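Local coordinates for epidermal growth factor receptor pathway substrate 8-like protein 1 (Mus musculus, PDB 2CY5), which probably takes part in epidermal growth factor receptor signalling, this fragment being its phosphotyrosine-binding (PTB) domain, a fold that typically recognises peptide motifs of partner proteins, at residues Leu53-Ser58 against Glu124-Ala129; Val80-Val85 against Leu95-Gln100; Ser9-Asn14 against Leu115-Glu120; Tyr74-Ile79 against Gly128-Tyr133. All blocks are in the same frame, centred on the assembly; numbering follows the deposited sequence.

Interaction 1 (Leu53-Ser58 against Glu124-Ala129); sequences LRVSPS and EDIQGA. With CA (calcium ion), chain B.
Strand 53-55 runs beneath helix 124-129 with its axis 9.5 Å away and the two directions 35° apart, which brings Val-55 opposite Asp-125 and Ile-126. Val-55 carries most of the contact. Its CG2 branch, anti to the carbonyl carbon, meets Ile-126 CG1 at 3.7 Å, the two side chains crossing at about a right angle. The other branch, CG1, placed anti to the backbone N (chi1 -175°), lies near both the Asp-125 carboxylate and Ala-129, whose CB is 4.2 Å from it. The arrangement belongs to the PTB fold of the PH-like class, in which a C-terminal helix packs over one end of a strongly bent antiparallel sheet. At the border of this apolar patch the carboxylate of Asp-125 divides its work: OD1 binds the calcium ion at 2.4 Å, a shell that five waters and Ala-6 O complete, while OD2 takes a hydrogen bond from Tyr-11. One of the calcium waters lies within hydrogen-bonding distance of both Asp-125 OD2 (2.9 Å) and Val-55 O (3.2 Å) and may link the metal shell to the strand backbone. An alanine at Val-55 would remove both methyl branches and is likely to open a gap beside Ile-126 CG1 and leave Ala-129 CB with little but Ser-56 O across the contact. Further up the strand, Leu-53 CD2 only just reaches Ile-126 CD1, at 4.5 Å.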
loop_
_atom_site.group_PDB
_atom_site.type_symbol
_atom_site.label_atom_id
_atom_site.label_comp_id
_atom_site.label_asym_id
_atom_site.label_seq_id
_atom_site.Cartn_x
_atom_site.Cartn_y
_atom_site.Cartn_z
ATOM N N LEU A 53 -5.642 15.887 -2.660
ATOM C CA LEU A 53 -5.143 15.507 -1.336
ATOM C C LEU A 53 -5.949 16.290 -0.252
ATOM O O LEU A 53 -6.047 17.576 -0.267
ATOM C CB LEU A 53 -3.605 15.764 -1.261
ATOM C CG LEU A 53 -2.949 15.262 0.050
ATOM C CD1 LEU A 53 -1.374 15.331 0.038
ATOM C CD2 LEU A 53 -3.312 16.215 1.221
ATOM N N ARG A 54 -6.664 15.542 0.565
ATOM C CA ARG A 54 -7.492 16.108 1.599
ATOM C C ARG A 54 -6.991 15.922 3.014
ATOM O O ARG A 54 -6.598 14.839 3.420
ATOM C CB ARG A 54 -8.912 15.630 1.363
ATOM C CG ARG A 54 -9.913 16.223 2.371
ATOM C CD ARG A 54 -11.400 15.703 2.232
ATOM N NE ARG A 54 -11.972 16.043 0.918
ATOM C CZ ARG A 54 -13.081 15.452 0.428
ATOM N NH1 ARG A 54 -13.743 14.505 1.119
ATOM N NH2 ARG A 54 -13.535 15.787 -0.762
ATOM N N VAL A 55 -6.784 17.035 3.778
ATOM C CA VAL A 55 -6.316 16.874 5.172
ATOM C C VAL A 55 -7.507 17.121 6.100
ATOM O O VAL A 55 -8.164 18.183 5.966
ATOM C CB VAL A 55 -5.293 17.893 5.407
ATOM C CG1 VAL A 55 -4.688 17.747 6.728
ATOM C CG2 VAL A 55 -4.145 17.760 4.239
ATOM N N SER A 56 -7.828 16.175 6.962
ATOM C CA SER A 56 -8.920 16.308 7.933
ATOM C C SER A 56 -8.341 16.102 9.232
ATOM O O SER A 56 -7.175 15.715 9.366
ATOM C CB SER A 56 -10.002 15.325 7.609
ATOM O OG SER A 56 -9.645 14.088 8.102
ATOM N N PRO A 57 -9.071 16.349 10.326
ATOM C CA PRO A 57 -8.352 16.159 11.584
ATOM C C PRO A 57 -8.037 14.703 11.973
ATOM O O PRO A 57 -7.406 14.521 12.940
ATOM C CB PRO A 57 -9.312 16.728 12.669
ATOM C CG PRO A 57 -10.071 17.804 11.784
ATOM C CD PRO A 57 -10.387 17.006 10.518
ATOM N N SER A 58 -8.600 13.732 11.298
ATOM C CA SER A 58 -8.279 12.307 11.624
ATOM C C SER A 58 -7.438 11.580 10.582
ATOM O O SER A 58 -6.945 10.510 10.889
ATOM C CB SER A 58 -9.546 11.525 11.769
ATOM O OG SER A 58 -10.261 11.543 10.540
ATOM N N GLU A 124 2.602 22.280 6.213
ATOM C CA GLU A 124 2.222 22.901 7.492
ATOM C C GLU A 124 0.920 22.436 7.908
ATOM O O GLU A 124 0.780 22.275 9.074
ATOM C CB GLU A 124 2.139 24.464 7.395
ATOM C CG GLU A 124 3.431 25.186 7.483
ATOM C CD GLU A 124 3.091 26.731 7.198
ATOM O OE1 GLU A 124 3.197 27.224 6.003
ATOM O OE2 GLU A 124 2.621 27.387 8.158
ATOM N N ASP A 125 -0.036 22.223 7.008
ATOM C CA ASP A 125 -1.349 21.768 7.357
ATOM C C ASP A 125 -1.345 20.344 7.940
ATOM O O ASP A 125 -1.890 20.042 9.050
ATOM C CB ASP A 125 -2.218 21.820 6.092
ATOM C CG ASP A 125 -3.705 21.546 6.397
ATOM O OD1 ASP A 125 -4.055 21.465 7.584
ATOM O OD2 ASP A 125 -4.535 21.484 5.488
ATOM N N ILE A 126 -0.591 19.470 7.270
ATOM C CA ILE A 126 -0.531 18.084 7.817
ATOM C C ILE A 126 0.188 18.112 9.094
ATOM O O ILE A 126 -0.229 17.467 10.046
ATOM C CB ILE A 126 0.229 17.149 6.805
ATOM C CG1 ILE A 126 -0.739 17.074 5.567
ATOM C CG2 ILE A 126 0.733 15.788 7.520
ATOM C CD1 ILE A 126 -0.069 16.279 4.325
ATOM N N GLN A 127 1.270 18.877 9.188
ATOM C CA GLN A 127 2.028 18.855 10.515
ATOM C C GLN A 127 1.126 19.455 11.670
ATOM O O GLN A 127 1.173 18.964 12.804
ATOM C CB GLN A 127 3.276 19.709 10.421
ATOM C CG GLN A 127 4.132 19.603 11.666
ATOM C CD GLN A 127 4.526 18.148 12.020
ATOM O OE1 GLN A 127 5.129 17.437 11.160
ATOM N NE2 GLN A 127 4.182 17.689 13.274
ATOM N N GLY A 128 0.353 20.506 11.363
ATOM C CA GLY A 128 -0.616 21.026 12.345
ATOM C C GLY A 128 -1.641 19.950 12.734
ATOM O O GLY A 128 -1.955 19.786 13.966
ATOM N N ALA A 129 -2.080 19.149 11.758
ATOM C CA ALA A 129 -3.073 18.130 12.059
ATOM C C ALA A 129 -2.411 17.007 12.865
ATOM O O ALA A 129 -3.028 16.544 13.856
ATOM C CB ALA A 129 -3.826 17.587 10.802
HETATM CA CA CA B . -5.929 21.930 8.968
HETATM O O HOH W 1 -6.916 20.954 7.020
HETATM O O HOH W 2 -4.127 21.448 10.281
HETATM O O HOH W 3 -6.996 19.936 9.861
HETATM O O HOH W 4 -5.256 24.108 8.409
HETATM O O HOH W 5 -6.246 23.125 11.054
#

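Interaction 2 (Val80-Val85 against Leu95-Gln100); sequences VRCDAV and LLLVCQ
Val-80 and Val-98, with Leu-96 two residues before the latter, bury the most surface in this antiparallel pairing of strands 80-85 and 95-99. Val-80 CG2 presses on Val-98 CG1 at 3.5 Å, and its other branch, CG1, lies against Gln-100 CB at 3.8 Å. Both Val-80 and Arg-81 face Val-98, which makes a classic beta bulge: Val-98 O accepts from Val-80 N at 2.8 Å and, by a longer bond, from Arg-81 N at 3.2 Å. Val-98 CG2 then rests beside Arg-81 CB. Leu-96 is held through its backbone, its N giving a nearly straight bond (171°) to Asp-83 O at 2.7 Å and its O receiving Asp-83 N, while its side chain shares one face of the sheet with Arg-81, Asp-83 and Val-98. On that face Arg-81, extended from CG to NE, forms a salt bridge through NH2 to Asp-83 OD1. The opposite face, toward helix 118-133, is apolar: Cys-82 SG, anti to its own N (chi1 175°), touches both Leu-95 CD1 and Leu-97 CD2, each 3.8 Å away. These strands form a hairpin of the PTB fold, with 79-85 outermost in this chain's sheet. One face thus mixes a salt bridge with Leu-96 and Val-98, the other holds thiol and aliphatic carbon, and paired backbone bonds plus the bulge fix the register.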
loop_
_atom_site.group_PDB
_atom_site.type_symbol
_atom_site.label_atom_id
_atom_site.label_comp_id
_atom_site.label_asym_id
_atom_site.label_seq_id
_atom_site.Cartn_x
_atom_site.Cartn_y
_atom_site.Cartn_z
ATOM N N VAL A 80 4.467 9.011 9.674
ATOM C CA VAL A 80 5.564 9.035 10.573
ATOM C C VAL A 80 6.322 10.254 10.268
ATOM O O VAL A 80 7.057 10.681 11.105
ATOM C CB VAL A 80 6.464 7.715 10.512
ATOM C CG1 VAL A 80 5.779 6.542 9.803
ATOM C CG2 VAL A 80 7.625 7.913 9.613
ATOM N N ARG A 81 6.205 10.818 9.069
ATOM C CA ARG A 81 6.941 12.055 8.772
ATOM C C ARG A 81 6.340 12.844 7.605
ATOM O O ARG A 81 5.898 12.233 6.577
ATOM C CB ARG A 81 8.371 11.815 8.353
ATOM C CG ARG A 81 9.044 13.172 8.313
ATOM C CD ARG A 81 10.591 13.110 8.565
ATOM N NE ARG A 81 11.210 14.408 8.448
ATOM C CZ ARG A 81 12.463 14.576 8.107
ATOM N NH1 ARG A 81 13.247 13.510 7.896
ATOM N NH2 ARG A 81 12.879 15.812 7.829
ATOM N N CYS A 82 6.432 14.203 7.646
ATOM C CA CYS A 82 5.892 14.931 6.494
ATOM C C CYS A 82 6.865 16.079 6.268
ATOM O O CYS A 82 7.141 16.767 7.249
ATOM C CB CYS A 82 4.483 15.473 6.876
ATOM S SG CYS A 82 3.883 16.498 5.502
ATOM N N ASP A 83 7.435 16.278 5.073
ATOM C CA ASP A 83 8.382 17.372 4.831
ATOM C C ASP A 83 8.138 17.912 3.443
ATOM O O ASP A 83 7.322 17.358 2.656
ATOM C CB ASP A 83 9.752 16.918 4.891
ATOM C CG ASP A 83 10.768 18.093 5.315
ATOM O OD1 ASP A 83 11.977 17.880 5.507
ATOM O OD2 ASP A 83 10.340 19.247 5.437
ATOM N N ALA A 84 8.729 19.059 3.113
ATOM C CA ALA A 84 8.576 19.595 1.788
ATOM C C ALA A 84 10.032 19.802 1.381
ATOM O O ALA A 84 10.855 20.209 2.198
ATOM C CB ALA A 84 7.868 20.898 1.762
ATOM N N VAL A 85 10.386 19.592 0.140
ATOM C CA VAL A 85 11.788 19.764 -0.211
ATOM C C VAL A 85 11.911 20.151 -1.647
ATOM O O VAL A 85 10.994 19.870 -2.416
ATOM C CB VAL A 85 12.646 18.493 0.123
ATOM C CG1 VAL A 85 12.178 17.328 -0.641
ATOM C CG2 VAL A 85 14.133 18.747 -0.194
ATOM N N LEU A 95 6.322 17.475 -1.835
ATOM C CA LEU A 95 5.763 17.159 -0.575
ATOM C C LEU A 95 6.201 15.646 -0.291
ATOM O O LEU A 95 5.970 14.719 -1.112
ATOM C CB LEU A 95 4.249 17.192 -0.662
ATOM C CG LEU A 95 3.673 16.633 0.684
ATOM C CD1 LEU A 95 3.915 17.568 1.891
ATOM C CD2 LEU A 95 2.026 16.474 0.554
ATOM N N LEU A 96 6.866 15.400 0.807
ATOM C CA LEU A 96 7.231 14.021 1.101
ATOM C C LEU A 96 6.419 13.564 2.266
ATOM O O LEU A 96 6.234 14.276 3.327
ATOM C CB LEU A 96 8.684 14.024 1.428
ATOM C CG LEU A 96 9.437 12.699 1.442
ATOM C CD1 LEU A 96 10.940 12.932 1.481
ATOM C CD2 LEU A 96 9.059 12.116 2.634
ATOM N N LEU A 97 5.804 12.403 2.150
ATOM C CA LEU A 97 5.065 11.804 3.299
ATOM C C LEU A 97 5.598 10.375 3.558
ATOM O O LEU A 97 5.675 9.565 2.630
ATOM C CB LEU A 97 3.539 11.670 3.065
ATOM C CG LEU A 97 2.616 12.803 3.252
ATOM C CD1 LEU A 97 1.206 12.314 2.692
ATOM C CD2 LEU A 97 2.522 13.015 4.761
ATOM N N VAL A 98 6.028 10.079 4.771
ATOM C CA VAL A 98 6.445 8.695 5.034
ATOM C C VAL A 98 5.310 8.136 5.876
ATOM O O VAL A 98 4.933 8.757 6.912
ATOM C CB VAL A 98 7.724 8.698 5.829
ATOM C CG1 VAL A 98 8.155 7.121 6.215
ATOM C CG2 VAL A 98 8.782 9.591 5.129
ATOM N N CYS A 99 4.721 6.945 5.526
ATOM C CA CYS A 99 3.624 6.382 6.315
ATOM C C CYS A 99 4.112 4.944 6.745
ATOM O O CYS A 99 5.003 4.332 6.052
ATOM C CB CYS A 99 2.429 6.211 5.407
ATOM S SG CYS A 99 1.971 7.876 4.969
ATOM N N GLN A 100 3.552 4.438 7.819
ATOM C CA GLN A 100 3.859 3.001 8.221
ATOM C C GLN A 100 2.459 2.471 8.338
ATOM O O GLN A 100 1.707 2.802 9.315
ATOM C CB GLN A 100 4.576 2.942 9.611
ATOM C CG GLN A 100 4.729 1.418 10.179
ATOM C CD GLN A 100 5.404 0.549 9.092
ATOM O OE1 GLN A 100 4.760 -0.227 8.371
ATOM N NE2 GLN A 100 6.668 0.705 8.953
#

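Interaction 3 (Ser9-Asn14 against Leu115-Glu120); sequences SQYHVN and LLLGAE
The turn 115-118 that leads into helix 118-133 passes strand 9-14, with Val-13 nearest Leu-115 (CA atoms 5.8 Å apart) and Tyr-11 nearest Leu-117 at 7.4 Å. Leu-115 to Gly-118 form a type I beta turn, closed by a bond from Gly-118 N to Leu-115 O, and Gly-118 leaves it with a positive phi of 64°. No hydrogen bond joins the two segments. Leu-115 does most of the touching. Its CD1 lies 3.5 Å from His-12 O and 3.8 Å from His-12 CB, while CD2 reaches the amide of Asn-14, 3.6 Å from ND2, the side chains crossing at about a right angle. The amide itself is engaged by Gln-113 in the neighbouring strand, so the leucine methyl merely lies beside it. A glycine at Leu-115 would take away both methyl branches and would probably leave the backbone of His-12 and the Asn-14 amide without their apolar cover on this side. Two residues on, Leu-117 CD1 comes at the edge of the Tyr-11 ring, near its plane, 3.9 Å from Tyr-11 CD2. Tyr-11 CG, anti to the carbonyl carbon (chi1 -54°), sends the ring along the strand's flank toward Asp-125 on the helix. In this PTB fold the contact therefore joins the first strand to the turn before the closing helix. Its chemistry is that of leucine methyls laid on backbone, amide and ring edge, and what directional bonding these side chains have is made with neighbouring strands and the helix.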
loop_
_atom_site.group_PDB
_atom_site.type_symbol
_atom_site.label_atom_id
_atom_site.label_comp_id
_atom_site.label_asym_id
_atom_site.label_seq_id
_atom_site.Cartn_x
_atom_site.Cartn_y
_atom_site.Cartn_z
ATOM N N SER A 9 -9.135 20.618 4.598
ATOM C CA SER A 9 -8.795 21.434 3.474
ATOM C C SER A 9 -8.413 20.426 2.383
ATOM O O SER A 9 -7.994 19.244 2.707
ATOM C CB SER A 9 -7.544 22.264 3.782
ATOM O OG SER A 9 -7.631 23.054 4.960
ATOM N N GLN A 10 -8.483 20.865 1.149
ATOM C CA GLN A 10 -7.984 20.060 -0.042
ATOM C C GLN A 10 -7.072 20.789 -0.923
ATOM O O GLN A 10 -7.118 22.029 -1.064
ATOM C CB GLN A 10 -9.021 19.543 -0.978
ATOM C CG GLN A 10 -10.349 20.099 -0.713
ATOM C CD GLN A 10 -11.357 19.499 -1.676
ATOM O OE1 GLN A 10 -11.973 18.454 -1.385
ATOM N NE2 GLN A 10 -11.449 20.109 -2.870
ATOM N N TYR A 11 -6.213 20.037 -1.570
ATOM C CA TYR A 11 -5.220 20.580 -2.456
ATOM C C TYR A 11 -5.105 19.664 -3.701
ATOM O O TYR A 11 -5.318 18.393 -3.609
ATOM C CB TYR A 11 -3.872 20.520 -1.776
ATOM C CG TYR A 11 -3.940 21.191 -0.455
ATOM C CD1 TYR A 11 -4.180 20.440 0.725
ATOM C CD2 TYR A 11 -3.759 22.588 -0.359
ATOM C CE1 TYR A 11 -4.224 21.050 2.004
ATOM C CE2 TYR A 11 -3.761 23.222 0.946
ATOM C CZ TYR A 11 -3.974 22.467 2.088
ATOM O OH TYR A 11 -3.951 22.974 3.320
ATOM N N HIS A 12 -4.958 20.272 -4.857
ATOM C CA HIS A 12 -4.697 19.422 -6.006
ATOM C C HIS A 12 -3.171 19.201 -6.034
ATOM O O HIS A 12 -2.388 20.157 -5.833
ATOM C CB HIS A 12 -5.106 20.076 -7.280
ATOM C CG HIS A 12 -6.594 20.174 -7.422
ATOM N ND1 HIS A 12 -7.299 19.411 -8.330
ATOM C CD2 HIS A 12 -7.505 20.869 -6.707
ATOM C CE1 HIS A 12 -8.581 19.643 -8.158
ATOM N NE2 HIS A 12 -8.730 20.523 -7.180
ATOM N N VAL A 13 -2.750 17.927 -6.246
ATOM C CA VAL A 13 -1.328 17.692 -6.346
ATOM C C VAL A 13 -1.142 16.661 -7.467
ATOM O O VAL A 13 -2.120 16.050 -7.877
ATOM C CB VAL A 13 -0.782 17.013 -5.000
ATOM C CG1 VAL A 13 -1.026 17.956 -3.820
ATOM C CG2 VAL A 13 -1.487 15.707 -4.813
ATOM N N ASN A 14 0.108 16.405 -7.798
ATOM C CA ASN A 14 0.442 15.302 -8.723
ATOM C C ASN A 14 1.198 14.275 -7.891
ATOM O O ASN A 14 2.293 14.540 -7.365
ATOM C CB ASN A 14 1.455 15.838 -9.786
ATOM C CG ASN A 14 0.720 16.667 -10.897
ATOM O OD1 ASN A 14 -0.378 16.489 -11.102
ATOM N ND2 ASN A 14 1.378 17.551 -11.502
ATOM N N LEU A 115 1.006 21.991 -6.917
ATOM C CA LEU A 115 0.794 22.844 -8.070
ATOM C C LEU A 115 0.827 24.355 -7.594
ATOM O O LEU A 115 1.802 24.863 -7.030
ATOM C CB LEU A 115 -0.531 22.494 -8.639
ATOM C CG LEU A 115 -0.512 20.923 -8.887
ATOM C CD1 LEU A 115 -1.888 20.349 -9.270
ATOM C CD2 LEU A 115 0.490 20.763 -10.098
ATOM N N LEU A 116 -0.296 25.027 -7.755
ATOM C CA LEU A 116 -0.259 26.476 -7.390
ATOM C C LEU A 116 0.013 26.725 -5.866
ATOM O O LEU A 116 0.774 27.625 -5.514
ATOM C CB LEU A 116 -1.597 27.139 -7.841
ATOM C CG LEU A 116 -1.532 28.680 -7.767
ATOM C CD1 LEU A 116 -0.468 29.396 -8.606
ATOM C CD2 LEU A 116 -2.918 29.026 -8.379
ATOM N N LEU A 117 -0.540 25.881 -5.004
ATOM C CA LEU A 117 -0.329 25.997 -3.585
ATOM C C LEU A 117 0.998 25.475 -3.032
ATOM O O LEU A 117 1.251 25.673 -1.894
ATOM C CB LEU A 117 -1.550 25.439 -2.826
ATOM C CG LEU A 117 -2.795 26.322 -3.181
ATOM C CD1 LEU A 117 -4.108 25.779 -2.638
ATOM C CD2 LEU A 117 -2.573 27.786 -2.561
ATOM N N GLY A 118 1.893 24.937 -3.818
ATOM C CA GLY A 118 3.211 24.509 -3.315
ATOM C C GLY A 118 3.059 23.372 -2.301
ATOM O O GLY A 118 1.963 23.083 -1.800
ATOM N N ALA A 119 4.155 22.833 -1.858
ATOM C CA ALA A 119 4.171 21.690 -0.928
ATOM C C ALA A 119 4.299 22.246 0.470
ATOM O O ALA A 119 3.914 21.610 1.416
ATOM C CB ALA A 119 5.535 20.789 -1.204
ATOM N N GLU A 120 4.888 23.457 0.601
ATOM C CA GLU A 120 5.105 24.019 1.948
ATOM C C GLU A 120 3.828 24.274 2.720
ATOM O O GLU A 120 3.795 24.003 3.965
ATOM C CB GLU A 120 5.822 25.361 1.862
ATOM C CG GLU A 120 6.206 25.749 3.228
ATOM C CD GLU A 120 7.338 24.826 3.745
ATOM O OE1 GLU A 120 7.299 24.618 4.998
ATOM O OE2 GLU A 120 8.220 24.376 2.889
#

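Interaction 4 (Tyr74-Ile79 against Gly128-Tyr133); sequences YPLDAI and GALQNY
One face of the Tyr-133 ring is taken by Leu-76, whose CB stands 4.0 Å from the ring centroid and 18° off its normal, a CH-pi contact offset toward the rim. Leucine and tyrosine slide past one another in opposite directions, and Leu-76 CD1 continues along to Tyr-133 CB at 3.7 Å. Near the far end of the ring, Tyr-133 OH lies 3.7 Å from Asp-77 CB; the carboxylate and ring planes are 35° apart. The ring reaches across to the 3-10 turn 76-78 because its CG is anti to the backbone N (chi1 -178°). Deeper in, Leu-76 CD1 also approaches Ala-129 O at 3.5 Å, so that leucine is wedged between the last turn of the helix and the sheet, where it touches Val-60. Leu-130 fills the inner side: CD1 meets Ile-79 CG2 at 3.8 Å, and CD2 lies 3.7 Å from Leu-76 O. The contact joins the connection between strands 70-75 and 79-85 to the C-terminal end of the helix that closes the PTB fold. No hydrogen bond crosses it, so its hold comes from shape and apolar burial, grading from leucine and isoleucine inside to a tyrosine ring at the exposed margin.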
loop_
_atom_site.group_PDB
_atom_site.type_symbol
_atom_site.label_atom_id
_atom_site.label_comp_id
_atom_site.label_asym_id
_atom_site.label_seq_id
_atom_site.Cartn_x
_atom_site.Cartn_y
_atom_site.Cartn_z
ATOM N N TYR A 74 -4.790 7.705 4.783
ATOM C CA TYR A 74 -3.854 7.437 5.835
ATOM C C TYR A 74 -4.247 8.127 7.135
ATOM O O TYR A 74 -4.140 9.352 7.266
ATOM C CB TYR A 74 -2.502 7.970 5.409
ATOM C CG TYR A 74 -2.031 7.554 4.019
ATOM C CD1 TYR A 74 -2.304 8.368 2.911
ATOM C CD2 TYR A 74 -1.345 6.319 3.801
ATOM C CE1 TYR A 74 -1.950 8.008 1.622
ATOM C CE2 TYR A 74 -0.964 5.930 2.506
ATOM C CZ TYR A 74 -1.286 6.789 1.404
ATOM O OH TYR A 74 -1.040 6.463 0.070
ATOM N N PRO A 75 -4.709 7.376 8.110
ATOM C CA PRO A 75 -5.086 7.931 9.406
ATOM C C PRO A 75 -3.832 8.570 9.944
ATOM O O PRO A 75 -2.706 8.077 9.656
ATOM C CB PRO A 75 -5.477 6.694 10.244
ATOM C CG PRO A 75 -4.785 5.577 9.560
ATOM C CD PRO A 75 -4.819 5.877 8.051
ATOM N N LEU A 76 -3.974 9.608 10.779
ATOM C CA LEU A 76 -2.837 10.372 11.173
ATOM C C LEU A 76 -1.889 9.551 11.972
ATOM O O LEU A 76 -0.721 9.814 11.965
ATOM C CB LEU A 76 -3.302 11.596 11.965
ATOM C CG LEU A 76 -4.091 12.597 11.039
ATOM C CD1 LEU A 76 -4.360 13.894 11.932
ATOM C CD2 LEU A 76 -3.306 13.111 9.742
ATOM N N ASP A 77 -2.397 8.532 12.619
ATOM C CA ASP A 77 -1.535 7.621 13.431
ATOM C C ASP A 77 -0.471 6.881 12.547
ATOM O O ASP A 77 0.549 6.518 13.027
ATOM C CB ASP A 77 -2.461 6.526 14.011
ATOM C CG ASP A 77 -1.827 5.806 15.104
ATOM O OD1 ASP A 77 -2.371 4.749 15.502
ATOM O OD2 ASP A 77 -0.775 6.352 15.550
ATOM N N ALA A 78 -0.813 6.622 11.255
ATOM C CA ALA A 78 0.049 6.003 10.244
ATOM C C ALA A 78 1.104 6.959 9.686
ATOM O O ALA A 78 2.067 6.512 9.111
ATOM C CB ALA A 78 -0.866 5.487 9.065
ATOM N N ILE A 79 1.005 8.275 9.829
ATOM C CA ILE A 79 2.076 9.157 9.240
ATOM C C ILE A 79 3.283 9.301 10.124
ATOM O O ILE A 79 3.177 9.757 11.227
ATOM C CB ILE A 79 1.391 10.567 8.902
ATOM C CG1 ILE A 79 0.195 10.248 8.012
ATOM C CG2 ILE A 79 2.330 11.537 8.286
ATOM C CD1 ILE A 79 -0.572 11.488 7.555
ATOM N N GLY A 128 0.353 20.506 11.363
ATOM C CA GLY A 128 -0.616 21.026 12.345
ATOM C C GLY A 128 -1.641 19.950 12.734
ATOM O O GLY A 128 -1.955 19.786 13.966
ATOM N N ALA A 129 -2.080 19.149 11.758
ATOM C CA ALA A 129 -3.073 18.130 12.059
ATOM C C ALA A 129 -2.411 17.007 12.865
ATOM O O ALA A 129 -3.028 16.544 13.856
ATOM C CB ALA A 129 -3.826 17.587 10.802
ATOM N N LEU A 130 -1.144 16.689 12.583
ATOM C CA LEU A 130 -0.411 15.708 13.334
ATOM C C LEU A 130 -0.220 16.177 14.792
ATOM O O LEU A 130 -0.532 15.420 15.690
ATOM C CB LEU A 130 1.028 15.478 12.717
ATOM C CG LEU A 130 0.868 14.708 11.416
ATOM C CD1 LEU A 130 2.262 14.411 10.748
ATOM C CD2 LEU A 130 0.370 13.341 11.795
ATOM N N GLN A 131 0.275 17.370 15.018
ATOM C CA GLN A 131 0.435 17.892 16.359
ATOM C C GLN A 131 -0.874 17.789 17.095
ATOM O O GLN A 131 -0.929 17.343 18.236
ATOM C CB GLN A 131 0.750 19.360 16.382
ATOM C CG GLN A 131 2.116 19.709 15.864
ATOM C CD GLN A 131 2.348 21.286 15.582
ATOM O OE1 GLN A 131 3.350 21.667 14.918
ATOM N NE2 GLN A 131 1.440 22.163 16.081
ATOM N N ASN A 132 -1.940 18.231 16.465
ATOM C CA ASN A 132 -3.218 18.200 17.109
ATOM C C ASN A 132 -3.559 16.764 17.533
ATOM O O ASN A 132 -3.754 16.467 18.726
ATOM C CB ASN A 132 -4.297 18.730 16.164
ATOM C CG ASN A 132 -5.696 18.711 16.799
ATOM O OD1 ASN A 132 -6.698 18.538 16.103
ATOM N ND2 ASN A 132 -5.762 18.915 18.136
ATOM N N TYR A 133 -3.683 15.885 16.564
ATOM C CA TYR A 133 -4.002 14.492 16.799
ATOM C C TYR A 133 -3.156 13.893 17.936
ATOM O O TYR A 133 -3.697 13.305 18.864
ATOM C CB TYR A 133 -3.740 13.728 15.526
ATOM C CG TYR A 133 -4.075 12.295 15.640
ATOM C CD1 TYR A 133 -5.368 11.863 15.433
ATOM C CD2 TYR A 133 -3.092 11.367 15.982
ATOM C CE1 TYR A 133 -5.685 10.555 15.559
ATOM C CE2 TYR A 133 -3.397 10.045 16.127
ATOM C CZ TYR A 133 -4.692 9.650 15.909
ATOM O OH TYR A 133 -5.006 8.315 16.007
#

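How the interactions relate
All four contacts belong to one PTB domain, and interactions 1, 3 and 4 each use helix 118-133 or the turn leading into it. From the start of the helix to its end they come in the order 3, 1, 4, with centres of 3 and 4 about 18 Å apart and those of 1 and 4 about 7 Å. Along the chain interaction 3 crosses both 1 and 4, which share Gly-128 and Ala-129, and interaction 2 is nested inside all three. Interactions 1, 3 and 4 pin the helix to strands 9-20 and 49-55 and to the 74-79 connection, while interaction 2 holds the hairpin on which Ile-126 rests, its CG2 3.8 Å from Cys-82 SG.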